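Glucose-6-phosphate isomerase (PDB 3QKI) probably interconverts alpha-D-glucose 6-phosphate and beta-D-fructose 6-phosphate, the second step of glycolysis. Local coordinates at residues K30-L35 against N79-Y84. Residues are numbered along the deposited sequence; the frame is centred on the assembly and turned at random.
Sequences KELVTL and NKLVEY
Lys80 reaches from helix 75-87 to Leu35, Leu32 and Glu31 of helix 27-39, and its side chain illustrates how one lysine can serve an apolar seam and a charged rim at once. At the root, Lys80 CB rests 3.7 Å from Leu35 CD1. Lys80 CG, placed anti to the backbone N (chi1 -174°), lies against both leucines, 3.8 Å from Leu32 CG. Bends at the next two torsions then turn the chain, and CD and CE cross the end of the Glu31 side chain at about a right angle, each close to OE1. Lys80 NZ finally donates to Glu31 OE1 at 2.8 Å, arriving 46° out of the carboxylate plane. It makes a second salt bridge, equally short, to Glu83 OE1 one turn along its own helix. Sitting between the two carboxylates, the ammonium probably offsets the repulsion between Glu31 OE1 and Glu83 OE1, 4.5 Å apart. A water donates to Glu31 OE2 and weakly accepts from NZ, while Lys27 provides a further salt bridge to OE2. On the buried side, Leu32 CD1 packs 3.8 Å from Leu81 CD2 and also meets Tyr84 CB; Phe370 of helix 356-371 adjoins Leu32. The segment axes approach to 10.1 Å at 159°, a nearly antiparallel helix pair with a leucine-rich inner side and a Glu-Lys-Glu salt-bridge network along its outer margin, joining the N-terminal helix to helix 75-87 far from the sugar-phosphate site.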
ATOM      1  N   LYS A  30     -28.324  -8.115 -19.842  1.00 20.70           N
ATOM      2  CA  LYS A  30     -28.220  -9.098 -20.916  1.00 21.56           C
ATOM      3  C   LYS A  30     -27.742  -8.399 -22.221  1.00 23.60           C
ATOM      4  O   LYS A  30     -26.906  -8.955 -22.926  1.00 23.99           O
ATOM      5  CB  LYS A  30     -29.554  -9.833 -21.109  1.00 25.09           C
ATOM      6  CG  LYS A  30     -29.810 -10.907 -20.057  1.00 32.52           C
ATOM      7  CD  LYS A  30     -31.253 -11.346 -20.066  1.00 40.74           C
ATOM      8  CE  LYS A  30     -31.494 -12.502 -19.123  1.00 57.09           C
ATOM      9  NZ  LYS A  30     -32.949 -12.790 -18.949  1.00 70.11           N
ATOM     10  N   GLU A  31     -28.175  -7.143 -22.450  1.00 17.69           N
ATOM     11  CA  GLU A  31     -27.764  -6.353 -23.607  1.00 17.42           C
ATOM     12  C   GLU A  31     -26.286  -5.942 -23.485  1.00 23.37           C
ATOM     13  O   GLU A  31     -25.559  -6.022 -24.469  1.00 23.37           O
ATOM     14  CB  GLU A  31     -28.676  -5.129 -23.811  1.00 17.79           C
ATOM     15  CG  GLU A  31     -30.085  -5.522 -24.227  1.00 28.19           C
ATOM     16  CD  GLU A  31     -31.110  -4.410 -24.332  1.00 48.20           C
ATOM     17  OE1 GLU A  31     -30.962  -3.378 -23.638  1.00 37.21           O
ATOM     18  OE2 GLU A  31     -32.079  -4.584 -25.105  1.00 48.52           O
ATOM     19  N   LEU A  32     -25.836  -5.556 -22.268  1.00 20.28           N
ATOM     20  CA  LEU A  32     -24.438  -5.202 -21.997  1.00 18.93           C
ATOM     21  C   LEU A  32     -23.508  -6.409 -22.225  1.00 20.45           C
ATOM     22  O   LEU A  32     -22.413  -6.214 -22.729  1.00 20.81           O
ATOM     23  CB  LEU A  32     -24.276  -4.608 -20.587  1.00 18.53           C
ATOM     24  CG  LEU A  32     -24.706  -3.157 -20.447  1.00 21.53           C
ATOM     25  CD1 LEU A  32     -25.019  -2.807 -19.011  1.00 21.47           C
ATOM     26  CD2 LEU A  32     -23.692  -2.219 -21.042  1.00 24.53           C
ATOM     27  N   VAL A  33     -23.963  -7.642 -21.934  1.00 16.09           N
ATOM     28  CA  VAL A  33     -23.183  -8.869 -22.190  1.00 17.83           C
ATOM     29  C   VAL A  33     -22.825  -8.934 -23.695  1.00 24.41           C
ATOM     30  O   VAL A  33     -21.663  -9.161 -24.041  1.00 27.60           O
ATOM     31  CB  VAL A  33     -23.941 -10.153 -21.738  1.00 21.96           C
ATOM     32  CG1 VAL A  33     -23.196 -11.421 -22.158  1.00 21.86           C
ATOM     33  CG2 VAL A  33     -24.193 -10.166 -20.240  1.00 21.66           C
ATOM     34  N   THR A  34     -23.803  -8.686 -24.575  1.00 19.45           N
ATOM     35  CA  THR A  34     -23.577  -8.733 -26.020  1.00 18.82           C
ATOM     36  C   THR A  34     -22.829  -7.518 -26.549  1.00 22.74           C
ATOM     37  O   THR A  34     -21.937  -7.698 -27.375  1.00 22.49           O
ATOM     38  CB  THR A  34     -24.811  -9.180 -26.816  1.00 27.37           C
ATOM     39  OG1 THR A  34     -25.736  -8.112 -26.877  1.00 27.53           O
ATOM     40  CG2 THR A  34     -25.446 -10.460 -26.272  1.00 22.56           C
ATOM     41  N   LEU A  35     -23.120  -6.303 -26.025  1.00 17.38           N
ATOM     42  CA  LEU A  35     -22.387  -5.093 -26.434  1.00 16.09           C
ATOM     43  C   LEU A  35     -20.898  -5.169 -26.070  1.00 20.93           C
ATOM     44  O   LEU A  35     -20.054  -4.795 -26.883  1.00 19.42           O
ATOM     45  CB  LEU A  35     -22.985  -3.848 -25.808  1.00 15.14           C
ATOM     46  CG  LEU A  35     -24.320  -3.371 -26.343  1.00 17.87           C
ATOM     47  CD1 LEU A  35     -24.934  -2.399 -25.368  1.00 17.11           C
ATOM     48  CD2 LEU A  35     -24.158  -2.680 -27.672  1.00 15.86           C
ATOM     49  N   ASN A  79     -24.454   4.725 -22.934  1.00 20.27           N
ATOM     50  CA  ASN A  79     -25.895   5.007 -22.817  1.00 19.08           C
ATOM     51  C   ASN A  79     -26.629   3.789 -22.302  1.00 21.75           C
ATOM     52  O   ASN A  79     -27.539   3.940 -21.485  1.00 22.36           O
ATOM     53  CB  ASN A  79     -26.484   5.495 -24.144  1.00 21.53           C
ATOM     54  CG  ASN A  79     -26.032   6.891 -24.531  1.00 51.36           C
ATOM     55  OD1 ASN A  79     -25.447   7.638 -23.735  1.00 39.25           O
ATOM     56  ND2 ASN A  79     -26.259   7.266 -25.783  1.00 49.26           N
ATOM     57  N   LYS A  80     -26.189   2.574 -22.706  1.00 16.40           N
ATOM     58  CA  LYS A  80     -26.797   1.340 -22.214  1.00 15.42           C
ATOM     59  C   LYS A  80     -26.491   1.152 -20.731  1.00 19.89           C
ATOM     60  O   LYS A  80     -27.356   0.678 -19.989  1.00 17.01           O
ATOM     61  CB  LYS A  80     -26.359   0.125 -23.033  1.00 18.08           C
ATOM     62  CG  LYS A  80     -27.073  -1.183 -22.666  1.00 22.07           C
ATOM     63  CD  LYS A  80     -28.581  -1.150 -22.928  1.00 24.26           C
ATOM     64  CE  LYS A  80     -28.982  -0.791 -24.355  1.00 26.04           C
ATOM     65  NZ  LYS A  80     -30.450  -0.777 -24.509  1.00 28.22           N
ATOM     66  N   LEU A  81     -25.260   1.544 -20.290  1.00 16.38           N
ATOM     67  CA  LEU A  81     -24.892   1.477 -18.871  1.00 15.19           C
ATOM     68  C   LEU A  81     -25.832   2.392 -18.064  1.00 18.46           C
ATOM     69  O   LEU A  81     -26.277   2.003 -16.989  1.00 16.93           O
ATOM     70  CB  LEU A  81     -23.410   1.859 -18.664  1.00 14.38           C
ATOM     71  CG  LEU A  81     -22.408   0.724 -18.911  1.00 16.70           C
ATOM     72  CD1 LEU A  81     -21.003   1.267 -19.042  1.00 17.66           C
ATOM     73  CD2 LEU A  81     -22.462  -0.329 -17.810  1.00 15.15           C
ATOM     74  N   VAL A  82     -26.183   3.577 -18.623  1.00 15.33           N
ATOM     75  CA  VAL A  82     -27.136   4.521 -18.004  1.00 15.09           C
ATOM     76  C   VAL A  82     -28.536   3.894 -17.938  1.00 21.26           C
ATOM     77  O   VAL A  82     -29.212   4.032 -16.916  1.00 20.63           O
ATOM     78  CB  VAL A  82     -27.099   5.909 -18.678  1.00 16.48           C
ATOM     79  CG1 VAL A  82     -28.223   6.823 -18.160  1.00 15.68           C
ATOM     80  CG2 VAL A  82     -25.730   6.549 -18.476  1.00 15.15           C
ATOM     81  N   GLU A  83     -28.932   3.121 -18.985  1.00 18.17           N
ATOM     82  CA  GLU A  83     -30.212   2.410 -18.983  1.00 17.92           C
ATOM     83  C   GLU A  83     -30.208   1.350 -17.886  1.00 19.10           C
ATOM     84  O   GLU A  83     -31.243   1.135 -17.268  1.00 16.83           O
ATOM     85  CB  GLU A  83     -30.517   1.771 -20.334  1.00 19.10           C
ATOM     86  CG  GLU A  83     -30.964   2.786 -21.372  1.00 29.37           C
ATOM     87  CD  GLU A  83     -31.213   2.174 -22.734  1.00 50.10           C
ATOM     88  OE1 GLU A  83     -31.658   1.004 -22.786  1.00 35.98           O
ATOM     89  OE2 GLU A  83     -30.962   2.861 -23.749  1.00 56.81           O
ATOM     90  N   TYR A  84     -29.048   0.710 -17.639  1.00 15.50           N
ATOM     91  CA  TYR A  84     -28.901  -0.247 -16.538  1.00 15.04           C
ATOM     92  C   TYR A  84     -29.090   0.462 -15.168  1.00 17.43           C
ATOM     93  O   TYR A  84     -29.827  -0.043 -14.333  1.00 16.76           O
ATOM     94  CB  TYR A  84     -27.559  -0.998 -16.616  1.00 15.32           C
ATOM     95  CG  TYR A  84     -27.378  -1.915 -15.432  1.00 16.08           C
ATOM     96  CD1 TYR A  84     -26.676  -1.496 -14.303  1.00 18.48           C
ATOM     97  CD2 TYR A  84     -27.980  -3.170 -15.399  1.00 15.80           C
ATOM     98  CE1 TYR A  84     -26.546  -2.318 -13.189  1.00 20.95           C
ATOM     99  CE2 TYR A  84     -27.879  -3.989 -14.278  1.00 15.96           C
ATOM    100  CZ  TYR A  84     -27.154  -3.562 -13.179  1.00 19.15           C
ATOM    101  OH  TYR A  84     -26.993  -4.377 -12.098  1.00 16.50           O
TER
HETATM  102  O   HOH W   1     -32.803  -2.171 -26.326  1.00 41.44           O